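Local coordinates for lysozyme inhibitor LprI-like N-terminal domain-containing protein (Burkholderia thailandensis, PDB 6AR7) that is of unknown function but carries a domain related to the lysozyme inhibitor LprI, and so may act on lysozyme in a similar way, at residues Gln47-Ala52 with Met116-Val121; Gln55-Val60 with Arg84-Trp89; Gln65-Thr70 with Asp133-Pro138; Arg77-Ser82 with Leu126-Ala131. All coordinates share one frame; numbering follows the deposited sequence.

Contact 1: residues Gln47-Ala52 with Met116-Val121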
loop_
_atom_site.group_PDB
_atom_site.type_symbol
_atom_site.label_atom_id
_atom_site.label_comp_id
_atom_site.label_asym_id
_atom_site.label_seq_id
_atom_site.Cartn_x
_atom_site.Cartn_y
_atom_site.Cartn_z
ATOM N N GLN A 47 5.467 -10.986 -15.646
ATOM C CA GLN A 47 6.863 -10.590 -15.530
ATOM C C GLN A 47 7.031 -9.091 -15.766
ATOM O O GLN A 47 7.833 -8.444 -15.088
ATOM C CB GLN A 47 7.737 -11.385 -16.501
ATOM C CG GLN A 47 9.222 -11.189 -16.241
ATOM C CD GLN A 47 10.101 -11.877 -17.275
ATOM O OE1 GLN A 47 9.653 -12.757 -18.011
ATOM N NE2 GLN A 47 11.361 -11.471 -17.334
ATOM N N CYS A 48 6.315 -8.523 -16.739
ATOM C CA CYS A 48 6.380 -7.069 -16.899
ATOM C C CYS A 48 5.964 -6.370 -15.609
ATOM O O CYS A 48 6.612 -5.409 -15.175
ATOM C CB CYS A 48 5.498 -6.609 -18.043
ATOM S SG CYS A 48 6.037 -7.034 -19.717
HETATM N N MSE A 49 4.904 -6.860 -14.967
HETATM C CA MSE A 49 4.405 -6.215 -13.762
HETATM C C MSE A 49 5.381 -6.395 -12.630
HETATM O O MSE A 49 5.594 -5.469 -11.850
HETATM C CB MSE A 49 3.022 -6.774 -13.389
HETATM C CG MSE A 49 2.048 -6.602 -14.524
HETATM SE SE MSE A 49 0.383 -7.691 -14.309
HETATM C CE MSE A 49 -0.158 -6.651 -12.773
ATOM N N ASP A 50 5.983 -7.589 -12.543
ATOM C CA ASP A 50 6.976 -7.822 -11.503
ATOM C C ASP A 50 8.202 -6.927 -11.701
ATOM O O ASP A 50 8.778 -6.434 -10.723
ATOM C CB ASP A 50 7.370 -9.304 -11.466
ATOM C CG ASP A 50 6.268 -10.202 -10.877
ATOM O OD1 ASP A 50 5.375 -9.694 -10.163
ATOM O OD2 ASP A 50 6.302 -11.424 -11.127
ATOM N N GLU A 51 8.613 -6.699 -12.948
ATOM C CA GLU A 51 9.739 -5.797 -13.199
ATOM C C GLU A 51 9.386 -4.361 -12.806
ATOM O O GLU A 51 10.212 -3.644 -12.229
ATOM C CB GLU A 51 10.151 -5.874 -14.673
ATOM C CG GLU A 51 10.976 -7.123 -15.008
ATOM C CD GLU A 51 10.974 -7.464 -16.486
ATOM O OE1 GLU A 51 10.316 -6.746 -17.265
ATOM O OE2 GLU A 51 11.628 -8.465 -16.868
ATOM N N ALA A 52 8.152 -3.936 -13.097
ATOM C CA ALA A 52 7.696 -2.611 -12.685
ATOM C C ALA A 52 7.689 -2.493 -11.167
ATOM O O ALA A 52 8.103 -1.471 -10.604
ATOM C CB ALA A 52 6.299 -2.351 -13.263
HETATM N N MSE A 116 -2.012 -6.843 -7.224
HETATM C CA MSE A 116 -2.027 -6.692 -5.761
HETATM C C MSE A 116 -0.651 -6.405 -5.185
HETATM O O MSE A 116 -0.505 -5.666 -4.226
HETATM C CB MSE A 116 -2.549 -7.964 -5.083
HETATM C CG MSE A 116 -4.036 -8.205 -5.118
HETATM SE SE MSE A 116 -4.654 -8.363 -3.278
HETATM C CE MSE A 116 -4.408 -6.484 -2.892
ATOM N N ARG A 117 0.363 -7.065 -5.751
ATOM C CA ARG A 117 1.736 -6.903 -5.279
ATOM C C ARG A 117 2.363 -5.616 -5.789
ATOM O O ARG A 117 3.192 -5.018 -5.097
ATOM C CB ARG A 117 2.614 -8.080 -5.724
ATOM C CG ARG A 117 2.108 -9.469 -5.367
ATOM C CD ARG A 117 3.194 -10.542 -5.607
ATOM N NE ARG A 117 3.674 -10.632 -6.996
ATOM C CZ ARG A 117 3.158 -11.444 -7.921
ATOM N NH1 ARG A 117 2.133 -12.237 -7.616
ATOM N NH2 ARG A 117 3.659 -11.471 -9.156
ATOM N N LEU A 118 1.973 -5.182 -6.987
ATOM C CA LEU A 118 2.560 -4.004 -7.624
ATOM C C LEU A 118 2.066 -2.694 -7.004
ATOM O O LEU A 118 2.872 -1.845 -6.609
ATOM C CB LEU A 118 2.237 -4.032 -9.120
ATOM C CG LEU A 118 2.398 -2.763 -9.965
ATOM C CD1 LEU A 118 3.880 -2.299 -9.934
ATOM C CD2 LEU A 118 1.929 -3.014 -11.425
ATOM N N GLN A 119 0.749 -2.505 -6.927
ATOM C CA GLN A 119 0.204 -1.187 -6.603
ATOM C C GLN A 119 0.636 -0.629 -5.243
ATOM O O GLN A 119 0.816 0.599 -5.149
ATOM C CB GLN A 119 -1.327 -1.215 -6.696
ATOM C CG GLN A 119 -1.878 -1.561 -8.089
ATOM C CD GLN A 119 -1.267 -0.703 -9.200
ATOM O OE1 GLN A 119 -0.959 0.472 -8.998
ATOM N NE2 GLN A 119 -1.121 -1.288 -10.390
ATOM N N PRO A 120 0.757 -1.416 -4.166
ATOM C CA PRO A 120 1.161 -0.810 -2.884
ATOM C C PRO A 120 2.581 -0.294 -2.898
ATOM O O PRO A 120 2.892 0.633 -2.142
ATOM C CB PRO A 120 0.991 -1.950 -1.864
ATOM C CG PRO A 120 0.104 -2.940 -2.514
ATOM C CD PRO A 120 0.319 -2.812 -3.994
ATOM N N VAL A 121 3.459 -0.912 -3.687
ATOM C CA VAL A 121 4.832 -0.436 -3.782
ATOM C C VAL A 121 4.853 0.886 -4.517
ATOM O O VAL A 121 5.442 1.863 -4.051
ATOM C CB VAL A 121 5.717 -1.493 -4.464
ATOM C CG1 VAL A 121 7.197 -1.058 -4.485
ATOM C CG2 VAL A 121 5.571 -2.814 -3.747
#

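Contact 2: residues Gln55-Val60 with Arg84-Trp89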
loop_
_atom_site.group_PDB
_atom_site.type_symbol
_atom_site.label_atom_id
_atom_site.label_comp_id
_atom_site.label_asym_id
_atom_site.label_seq_id
_atom_site.Cartn_x
_atom_site.Cartn_y
_atom_site.Cartn_z
ATOM N N GLN A 55 11.144 -1.954 -9.867
ATOM C CA GLN A 55 11.588 -0.589 -10.127
ATOM C C GLN A 55 10.922 0.388 -9.166
ATOM O O GLN A 55 11.597 1.261 -8.608
ATOM C CB GLN A 55 11.321 -0.229 -11.586
ATOM C CG GLN A 55 12.266 -1.008 -12.526
ATOM C CD GLN A 55 11.837 -0.963 -13.963
ATOM O OE1 GLN A 55 11.291 0.027 -14.423
ATOM N NE2 GLN A 55 12.099 -2.038 -14.691
ATOM N N TRP A 56 9.617 0.212 -8.901
ATOM C CA TRP A 56 8.966 1.048 -7.899
ATOM C C TRP A 56 9.585 0.859 -6.519
ATOM O O TRP A 56 9.658 1.812 -5.744
ATOM C CB TRP A 56 7.468 0.765 -7.846
ATOM C CG TRP A 56 6.751 1.468 -8.918
ATOM C CD1 TRP A 56 6.114 0.901 -9.988
ATOM C CD2 TRP A 56 6.642 2.892 -9.092
ATOM N NE1 TRP A 56 5.595 1.886 -10.805
ATOM C CE2 TRP A 56 5.909 3.113 -10.276
ATOM C CE3 TRP A 56 7.086 3.996 -8.356
ATOM C CZ2 TRP A 56 5.591 4.384 -10.729
ATOM C CZ3 TRP A 56 6.768 5.260 -8.808
ATOM C CH2 TRP A 56 6.032 5.446 -9.986
ATOM N N GLN A 57 10.021 -0.354 -6.186
ATOM C CA GLN A 57 10.663 -0.546 -4.893
ATOM C C GLN A 57 11.979 0.232 -4.826
ATOM O O GLN A 57 12.340 0.782 -3.779
ATOM C CB GLN A 57 10.874 -2.034 -4.634
ATOM C CG GLN A 57 11.586 -2.345 -3.305
ATOM C CD GLN A 57 10.834 -1.808 -2.099
ATOM O OE1 GLN A 57 9.657 -2.109 -1.909
ATOM N NE2 GLN A 57 11.518 -1.016 -1.272
ATOM N N GLY A 58 12.692 0.330 -5.941
ATOM C CA GLY A 58 13.860 1.192 -5.959
ATOM C C GLY A 58 13.503 2.648 -5.723
ATOM O O GLY A 58 14.257 3.387 -5.078
ATOM N N GLU A 59 12.343 3.083 -6.229
ATOM C CA GLU A 59 11.946 4.467 -5.999
ATOM C C GLU A 59 11.496 4.683 -4.559
ATOM O O GLU A 59 11.682 5.777 -4.009
ATOM C CB GLU A 59 10.850 4.879 -6.981
ATOM C CG GLU A 59 11.367 4.929 -8.414
ATOM C CD GLU A 59 12.585 5.840 -8.541
ATOM O OE1 GLU A 59 12.441 7.054 -8.275
ATOM O OE2 GLU A 59 13.688 5.336 -8.872
ATOM N N VAL A 60 10.923 3.659 -3.934
ATOM C CA VAL A 60 10.632 3.732 -2.505
ATOM C C VAL A 60 11.913 3.996 -1.732
ATOM O O VAL A 60 11.994 4.921 -0.917
ATOM C CB VAL A 60 9.964 2.430 -2.020
ATOM C CG1 VAL A 60 9.945 2.376 -0.493
ATOM C CG2 VAL A 60 8.536 2.286 -2.581
ATOM N N ARG A 84 9.462 1.765 9.005
ATOM C CA ARG A 84 9.596 0.526 9.756
ATOM C C ARG A 84 8.252 -0.201 9.824
ATOM O O ARG A 84 8.184 -1.426 9.663
ATOM C CB ARG A 84 10.113 0.836 11.162
ATOM C CG ARG A 84 11.644 0.942 11.298
ATOM C CD ARG A 84 12.095 1.093 12.772
ATOM N NE ARG A 84 11.563 2.282 13.455
ATOM C CZ ARG A 84 12.158 3.478 13.495
ATOM N NH1 ARG A 84 13.322 3.668 12.895
ATOM N NH2 ARG A 84 11.585 4.488 14.142
ATOM N N ARG A 85 7.165 0.552 10.027
ATOM C CA ARG A 85 5.837 -0.047 10.112
ATOM C C ARG A 85 5.365 -0.514 8.748
ATOM O O ARG A 85 4.698 -1.549 8.636
ATOM C CB ARG A 85 4.845 0.951 10.697
ATOM C CG ARG A 85 5.153 1.407 12.128
ATOM C CD ARG A 85 5.041 0.267 13.120
ATOM N NE ARG A 85 5.178 0.731 14.501
ATOM C CZ ARG A 85 5.011 -0.043 15.573
ATOM N NH1 ARG A 85 4.692 -1.322 15.424
ATOM N NH2 ARG A 85 5.158 0.462 16.793
ATOM N N TRP A 86 5.710 0.230 7.698
ATOM C CA TRP A 86 5.304 -0.180 6.357
ATOM C C TRP A 86 5.939 -1.514 5.987
ATOM O O TRP A 86 5.273 -2.423 5.466
ATOM C CB TRP A 86 5.689 0.894 5.352
ATOM C CG TRP A 86 5.187 0.607 3.991
ATOM C CD1 TRP A 86 3.900 0.745 3.550
ATOM C CD2 TRP A 86 5.949 0.138 2.869
ATOM N NE1 TRP A 86 3.818 0.398 2.225
ATOM C CE2 TRP A 86 5.057 0.017 1.780
ATOM C CE3 TRP A 86 7.297 -0.186 2.676
ATOM C CZ2 TRP A 86 5.465 -0.414 0.523
ATOM C CZ3 TRP A 86 7.708 -0.619 1.410
ATOM C CH2 TRP A 86 6.795 -0.726 0.353
ATOM N N LEU A 87 7.240 -1.642 6.245
ATOM C CA LEU A 87 7.950 -2.867 5.914
ATOM C C LEU A 87 7.389 -4.062 6.672
ATOM O O LEU A 87 7.255 -5.152 6.102
ATOM C CB LEU A 87 9.438 -2.695 6.207
ATOM C CG LEU A 87 10.132 -1.749 5.229
ATOM C CD1 LEU A 87 11.531 -1.404 5.722
ATOM C CD2 LEU A 87 10.175 -2.401 3.858
ATOM N N ALA A 88 7.081 -3.888 7.960
ATOM C CA ALA A 88 6.518 -4.997 8.724
ATOM C C ALA A 88 5.151 -5.395 8.189
ATOM O O ALA A 88 4.824 -6.587 8.121
ATOM C CB ALA A 88 6.426 -4.648 10.213
ATOM N N TRP A 89 4.328 -4.416 7.818
ATOM C CA TRP A 89 3.037 -4.746 7.226
ATOM C C TRP A 89 3.219 -5.506 5.916
ATOM O O TRP A 89 2.599 -6.558 5.710
ATOM C CB TRP A 89 2.206 -3.480 7.008
ATOM C CG TRP A 89 1.042 -3.726 6.072
ATOM C CD1 TRP A 89 0.146 -4.753 6.134
ATOM C CD2 TRP A 89 0.662 -2.928 4.947
ATOM N NE1 TRP A 89 -0.751 -4.656 5.105
ATOM C CE2 TRP A 89 -0.455 -3.549 4.356
ATOM C CE3 TRP A 89 1.183 -1.763 4.359
ATOM C CZ2 TRP A 89 -1.085 -3.034 3.218
ATOM C CZ3 TRP A 89 0.554 -1.244 3.235
ATOM C CH2 TRP A 89 -0.570 -1.879 2.676
#

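Contact 3: residues Gln65-Thr70 with Asp133-Pro138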
loop_
_atom_site.group_PDB
_atom_site.type_symbol
_atom_site.label_atom_id
_atom_site.label_comp_id
_atom_site.label_asym_id
_atom_site.label_seq_id
_atom_site.Cartn_x
_atom_site.Cartn_y
_atom_site.Cartn_z
ATOM N N GLN A 65 15.316 7.816 1.082
ATOM C CA GLN A 65 16.631 8.353 1.418
ATOM C C GLN A 65 16.673 9.873 1.286
ATOM O O GLN A 65 17.203 10.555 2.173
ATOM C CB GLN A 65 17.708 7.692 0.562
ATOM C CG GLN A 65 18.040 6.263 0.986
ATOM C CD GLN A 65 18.294 6.133 2.491
ATOM O OE1 GLN A 65 18.938 6.990 3.107
ATOM N NE2 GLN A 65 17.809 5.040 3.082
ATOM N N ARG A 66 16.114 10.429 0.207
ATOM C CA ARG A 66 15.994 11.886 0.105
ATOM C C ARG A 66 15.264 12.463 1.313
ATOM O O ARG A 66 15.684 13.473 1.890
ATOM C CB ARG A 66 15.253 12.272 -1.167
ATOM C CG ARG A 66 16.090 12.474 -2.391
ATOM C CD ARG A 66 15.361 13.470 -3.259
ATOM N NE ARG A 66 14.109 12.906 -3.747
ATOM C CZ ARG A 66 12.982 13.595 -3.887
ATOM N NH1 ARG A 66 12.936 14.880 -3.541
ATOM N NH2 ARG A 66 11.894 12.992 -4.352
ATOM N N LEU A 67 14.150 11.835 1.688
ATOM C CA LEU A 67 13.327 12.337 2.781
ATOM C C LEU A 67 14.118 12.393 4.080
ATOM O O LEU A 67 14.057 13.390 4.809
ATOM C CB LEU A 67 12.097 11.442 2.946
ATOM C CG LEU A 67 10.865 12.021 3.637
ATOM C CD1 LEU A 67 9.666 11.155 3.340
ATOM C CD2 LEU A 67 11.090 12.071 5.131
ATOM N N VAL A 68 14.871 11.332 4.380
ATOM C CA VAL A 68 15.637 11.286 5.618
ATOM C C VAL A 68 16.704 12.377 5.620
ATOM O O VAL A 68 17.000 12.965 6.669
ATOM C CB VAL A 68 16.243 9.880 5.806
ATOM C CG1 VAL A 68 17.305 9.882 6.902
ATOM C CG2 VAL A 68 15.160 8.865 6.104
ATOM N N LYS A 69 17.260 12.701 4.447
ATOM C CA LYS A 69 18.317 13.704 4.385
ATOM C C LYS A 69 17.765 15.124 4.412
ATOM O O LYS A 69 18.475 16.038 4.834
ATOM C CB LYS A 69 19.194 13.489 3.147
ATOM N N THR A 70 16.533 15.354 3.941
ATOM C CA THR A 70 16.033 16.721 3.847
ATOM C C THR A 70 14.983 17.101 4.879
ATOM O O THR A 70 14.772 18.296 5.099
ATOM C CB THR A 70 15.452 16.983 2.448
ATOM O OG1 THR A 70 14.284 16.178 2.239
ATOM C CG2 THR A 70 16.493 16.681 1.378
ATOM N N ASP A 133 9.489 15.999 -1.676
ATOM C CA ASP A 133 9.419 17.204 -2.499
ATOM C C ASP A 133 8.919 18.386 -1.687
ATOM O O ASP A 133 9.411 19.509 -1.835
ATOM C CB ASP A 133 8.510 16.981 -3.708
ATOM C CG ASP A 133 9.106 16.020 -4.716
ATOM O OD1 ASP A 133 10.273 15.621 -4.533
ATOM O OD2 ASP A 133 8.401 15.649 -5.678
ATOM N N ARG A 134 7.951 18.150 -0.810
ATOM C CA ARG A 134 7.404 19.241 -0.009
ATOM C C ARG A 134 8.414 19.733 1.022
ATOM O O ARG A 134 8.519 20.940 1.268
ATOM C CB ARG A 134 6.112 18.789 0.665
ATOM C CG ARG A 134 5.276 19.918 1.245
ATOM C CD ARG A 134 3.798 19.554 1.252
ATOM N NE ARG A 134 3.539 18.231 0.682
ATOM C CZ ARG A 134 3.434 17.112 1.397
ATOM N NH1 ARG A 134 3.198 15.951 0.793
ATOM N NH2 ARG A 134 3.583 17.151 2.717
ATOM N N TYR A 135 9.189 18.821 1.617
ATOM C CA TYR A 135 10.227 19.237 2.562
ATOM C C TYR A 135 11.407 19.921 1.878
ATOM O O TYR A 135 12.153 20.646 2.543
ATOM C CB TYR A 135 10.758 18.035 3.354
ATOM C CG TYR A 135 9.745 17.342 4.235
ATOM C CD1 TYR A 135 8.671 18.035 4.788
ATOM C CD2 TYR A 135 9.854 15.988 4.499
ATOM C CE1 TYR A 135 7.742 17.394 5.601
ATOM C CE2 TYR A 135 8.935 15.337 5.300
ATOM C CZ TYR A 135 7.878 16.040 5.850
ATOM O OH TYR A 135 6.963 15.374 6.642
ATOM N N ALA A 136 11.595 19.713 0.575
ATOM C CA ALA A 136 12.782 20.217 -0.104
ATOM C C ALA A 136 12.706 21.701 -0.431
ATOM O O ALA A 136 13.752 22.332 -0.615
ATOM C CB ALA A 136 13.029 19.430 -1.389
ATOM N N GLN A 137 11.511 22.258 -0.542
ATOM C CA GLN A 137 11.330 23.651 -0.920
ATOM C C GLN A 137 11.334 24.559 0.306
ATOM O O GLN A 137 11.201 24.106 1.452
ATOM C CB GLN A 137 10.041 23.778 -1.724
ATOM C CG GLN A 137 8.832 23.226 -1.019
ATOM C CD GLN A 137 7.624 23.214 -1.913
ATOM O OE1 GLN A 137 7.737 22.985 -3.118
ATOM N NE2 GLN A 137 6.456 23.457 -1.335
ATOM N N PRO A 138 11.512 25.870 0.104
ATOM C CA PRO A 138 11.473 26.798 1.241
ATOM C C PRO A 138 10.119 26.786 1.938
ATOM O O PRO A 138 9.065 26.751 1.297
ATOM C CB PRO A 138 11.759 28.158 0.598
ATOM C CG PRO A 138 12.515 27.838 -0.640
ATOM C CD PRO A 138 11.936 26.547 -1.137
#

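Contact 4: residues Arg77-Ser82 with Leu126-Ala131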
loop_
_atom_site.group_PDB
_atom_site.type_symbol
_atom_site.label_atom_id
_atom_site.label_comp_id
_atom_site.label_asym_id
_atom_site.label_seq_id
_atom_site.Cartn_x
_atom_site.Cartn_y
_atom_site.Cartn_z
ATOM N N ARG A 77 12.127 11.518 12.003
ATOM C CA ARG A 77 11.875 10.394 12.900
ATOM C C ARG A 77 10.484 9.814 12.677
ATOM O O ARG A 77 10.302 8.592 12.725
ATOM C CB ARG A 77 12.045 10.822 14.360
ATOM C CG ARG A 77 13.483 11.122 14.736
ATOM C CD ARG A 77 13.638 11.366 16.235
ATOM N NE ARG A 77 13.154 12.684 16.625
ATOM C CZ ARG A 77 13.902 13.782 16.601
ATOM N NH1 ARG A 77 15.166 13.711 16.204
ATOM N NH2 ARG A 77 13.386 14.946 16.971
ATOM N N GLY A 78 9.493 10.681 12.444
ATOM C CA GLY A 78 8.153 10.206 12.145
ATOM C C GLY A 78 8.104 9.341 10.899
ATOM O O GLY A 78 7.487 8.273 10.893
ATOM N N TRP A 79 8.743 9.794 9.815
ATOM C CA TRP A 79 8.734 8.992 8.589
ATOM C C TRP A 79 9.554 7.721 8.758
ATOM O O TRP A 79 9.188 6.665 8.219
ATOM C CB TRP A 79 9.235 9.813 7.399
ATOM C CG TRP A 79 8.161 10.688 6.844
ATOM C CD1 TRP A 79 7.943 12.003 7.143
ATOM C CD2 TRP A 79 7.142 10.317 5.904
ATOM N NE1 TRP A 79 6.846 12.468 6.459
ATOM C CE2 TRP A 79 6.345 11.456 5.682
ATOM C CE3 TRP A 79 6.824 9.131 5.232
ATOM C CZ2 TRP A 79 5.248 11.441 4.820
ATOM C CZ3 TRP A 79 5.742 9.124 4.373
ATOM C CH2 TRP A 79 4.970 10.271 4.170
ATOM N N GLN A 80 10.665 7.799 9.501
ATOM C CA GLN A 80 11.442 6.596 9.770
ATOM C C GLN A 80 10.588 5.566 10.480
ATOM O O GLN A 80 10.649 4.371 10.171
ATOM C CB GLN A 80 12.680 6.924 10.601
ATOM C CG GLN A 80 13.724 7.691 9.820
ATOM C CD GLN A 80 14.915 8.059 10.676
ATOM O OE1 GLN A 80 14.761 8.378 11.852
ATOM N NE2 GLN A 80 16.103 8.045 10.085
ATOM N N GLU A 81 9.773 6.021 11.427
ATOM C CA GLU A 81 8.852 5.119 12.092
ATOM C C GLU A 81 7.838 4.552 11.105
ATOM O O GLU A 81 7.570 3.342 11.105
ATOM C CB GLU A 81 8.137 5.861 13.225
ATOM C CG GLU A 81 7.111 5.010 13.960
ATOM C CD GLU A 81 7.707 3.814 14.677
ATOM O OE1 GLU A 81 8.907 3.836 15.016
ATOM O OE2 GLU A 81 6.970 2.828 14.870
ATOM N N SER A 82 7.294 5.403 10.227
ATOM C CA SER A 82 6.307 4.930 9.260
ATOM C C SER A 82 6.899 3.861 8.344
ATOM O O SER A 82 6.227 2.874 8.013
ATOM C CB SER A 82 5.765 6.104 8.444
ATOM O OG SER A 82 6.601 6.400 7.340
ATOM N N LEU A 126 5.124 6.991 -4.236
ATOM C CA LEU A 126 4.564 8.302 -4.545
ATOM C C LEU A 126 4.344 9.132 -3.284
ATOM O O LEU A 126 4.509 10.357 -3.301
ATOM C CB LEU A 126 3.252 8.142 -5.306
ATOM C CG LEU A 126 3.352 7.492 -6.682
ATOM C CD1 LEU A 126 1.949 7.227 -7.223
ATOM C CD2 LEU A 126 4.162 8.391 -7.624
ATOM N N ALA A 127 3.945 8.484 -2.193
ATOM C CA ALA A 127 3.770 9.187 -0.927
ATOM C C ALA A 127 5.100 9.705 -0.400
ATOM O O ALA A 127 5.184 10.847 0.067
ATOM C CB ALA A 127 3.115 8.259 0.098
ATOM N N LEU A 128 6.141 8.871 -0.449
ATOM C CA LEU A 128 7.458 9.308 -0.008
ATOM C C LEU A 128 7.961 10.446 -0.881
ATOM O O LEU A 128 8.522 11.429 -0.375
ATOM C CB LEU A 128 8.420 8.123 -0.038
ATOM C CG LEU A 128 8.172 7.080 1.053
ATOM C CD1 LEU A 128 8.900 5.825 0.741
ATOM C CD2 LEU A 128 8.688 7.631 2.382
ATOM N N ARG A 129 7.738 10.340 -2.194
ATOM C CA ARG A 129 8.155 11.390 -3.116
ATOM C C ARG A 129 7.456 12.694 -2.801
ATOM O O ARG A 129 8.084 13.756 -2.786
ATOM C CB ARG A 129 7.842 10.998 -4.552
ATOM C CG ARG A 129 8.768 10.021 -5.181
ATOM C CD ARG A 129 8.243 9.756 -6.590
ATOM N NE ARG A 129 9.114 8.894 -7.368
ATOM C CZ ARG A 129 8.868 8.560 -8.629
ATOM N NH1 ARG A 129 7.784 9.036 -9.223
ATOM N NH2 ARG A 129 9.716 7.795 -9.299
ATOM N N GLY A 130 6.139 12.639 -2.587
ATOM C CA GLY A 130 5.403 13.854 -2.282
ATOM C C GLY A 130 5.922 14.551 -1.037
ATOM O O GLY A 130 6.071 15.774 -1.015
ATOM N N ALA A 131 6.218 13.781 0.007
ATOM C CA ALA A 131 6.757 14.375 1.224
ATOM C C ALA A 131 8.141 14.958 0.978
ATOM O O ALA A 131 8.415 16.099 1.352
ATOM C CB ALA A 131 6.798 13.343 2.353
#

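Contact 1: residues Gln47-Ala52 with Met116-Val121
Asp50 and Arg117 both set CG beside the backbone N, anti to the carbonyl carbon, and Arg117 then bends at chi3, which carries its guanidinium across to the carboxylate of Asp50. Leu118 turns the other way, with CG anti to N, and turns its methyls toward Met49 and Ala52. The salt bridge runs from Arg117 NH2 to Asp50 OD1 at 2.7 Å, with an N-H...O angle of 162°. It belongs to the conformers described here; each of the two side chains has a second one, so the bridge may not be permanent. OD1 lies close to the guanidinium plane, at its edge, and accepts on its syn lone pair. The carboxylate is twisted 46° against the guanidinium, and Asp50 OD2 stays farther off, 3.3 Å from Arg117 NH2. Asp50 OD1 also makes a salt bridge with Arg53, so two arginines probably help to keep this carboxylate ionised.

Beside the charged pair the packing is apolar and rather loose. Leu118 CD1 lies 4.1 Å from Ala52 CB and also approaches the carbonyl oxygen of Met49, while Leu118 CD2 faces Met49 CB at 4.4 Å; residue 49 is selenomethionine. Met30 of helix 25-34 touches both Ala52 and Leu118, and Cys48 is tied to that N-terminal helix by its disulfide to Cys33. The two segments run nearly parallel, 24° between their directions, with axes 9.2 Å apart: Leu118 packed on Ala52 and Met49 beside a salt bridge, in the side-by-side packing of an all-helical bundle.

Contact 2: residues Gln55-Val60 with Arg84-Trp89
Trp86 reaches from helix 73-101 toward Gln57 and Val60 of helix 42-70, and only the far end of its indole arrives. Its CB leaves the backbone toward the other segment, and CG stands anti to N (chi1 -174°), which extends the ring toward helix 42-70, the nearest CA atoms, of Val60 and Leu87, being 11.0 Å apart. The six-membered part of the ring makes the contact: Trp86 CZ3 lies 4.2 Å from Val60 CG1, an oblique approach, and also 4.1 Å from Gln57 OE1. At the next corner, Trp86 CH2 comes 3.9 Å from Gln57 OE1, which sits at the ring edge near its plane. The carbonyl oxygen thus faces the C-H rim of the indole, a placing that is probably favourable electrostatically, though not a hydrogen bond. Gln57 gets there by a bend at chi2 (59°), and its amide is turned 33° from the ring plane.

Other helices complete the surroundings of the indole. Arg124 of helix 107-136 makes a cation-pi contact with it, and Phe193 of helix 180-197 meets it edge-to-face. Gln57 and Val60 also touch Val121 and Ala125 of helix 107-136, respectively, so Trp86 spans from its own helix to helix 42-70, with helix 107-136 alongside and helix 180-197 also against the ring.

Contact 3: residues Gln65-Thr70 with Asp133-Pro138
Arg66 holds Asp133 with two nitrogens on a single oxygen: NH1 donates to OD1 over 2.9 Å and NH2 to the same OD1 over 3.1 Å, both as parts of one salt bridge. Asp133 OD1 lies near the guanidinium plane, at the edge between the two amino groups. Seen from the carboxylate, NH1 comes nearly along the C-O bond while NH2 comes from the syn side, out of plane, and the two flat groups are turned 38° against each other. The N-H...O angles, 149° and 141°, are bent, as expected when two donors share one acceptor. A bend at chi3 of Arg66 folds the guanidinium over toward the second helix.

Within helix 42-70, Thr70 OG1 donates to Arg66 O from above the carbonyl plane, and that oxygen also takes the backbone N-H of Thr70. Thr70 OG1 also rests 4.1 Å from Tyr135 CB. Deeper in, Leu67 CD2 approaches the edge of the Tyr135 ring, 3.9 Å from Tyr135 CE2. The buried ring runs on toward helix 73-101, where its OH bonds Trp79 NE1 and its side chain touches Ala75. Polar and apolar contacts are therefore layered: an exposed ion pair, which solvent probably weakens, ties the outer side of the two helix ends, while beneath it Leu67 packs on the buried Tyr135, whose hydroxyl has its own polar partner in Trp79.

Contact 4: residues Arg77-Ser82 with Leu126-Ala131
In this antiparallel pair of an all-helical bundle, helix 73-101 meets helix 107-136 through one large aromatic side chain, Trp79, laid against Ala127, Leu128 and Ala131. The segment directions differ by 176°, and the axes stand 12.7 Å apart, a wide separation that the indole bridges. Trp79 CG lies beside the backbone N, anti to the carbonyl carbon (chi1 -81°), and the ring points across to the other helix. Leu128 CD2 comes to its benzo side, 3.7 Å from Trp79 CE3, the two side chains lying alongside and pointing opposite ways. Ala127 O is near Trp79 CH2 at a looser 4.1 Å. Leu67 of helix 42-70 and Met197 of helix 180-197 also touch the indole, and its buried NE1 is satisfied by Tyr135 OH. Nearly one turn along, Ser82 OG donates back to Trp79 O at 2.7 Å and has a second hydrogen-bond partner in Arg124. The tightest approach across the pair is that of Ala131 CB, 3.5 Å from Trp79 CZ2 and 3.9 Å from Trp79 CE2.

Contacts 1 and 3 join the same two helices, 42-70 and 107-136, at points whose centres are about 26 Å apart; each pairs a salt bridge with apolar packing and is only partly buried, contact 3 lying farthest from the chain centre. Contacts 2 and 4 are buried and rest on tryptophans of helix 73-101, one reaching helix 42-70 and the other helix 107-136, with no ion pair of their own. The Glu59-Arg129 salt bridge connects contacts 2 and 4, whereas Val121 packs contact 1 on contact 2. Contact 4 meets contact 3 through Leu67 and the Tyr135-Trp79 bond, leading from core to bundle end.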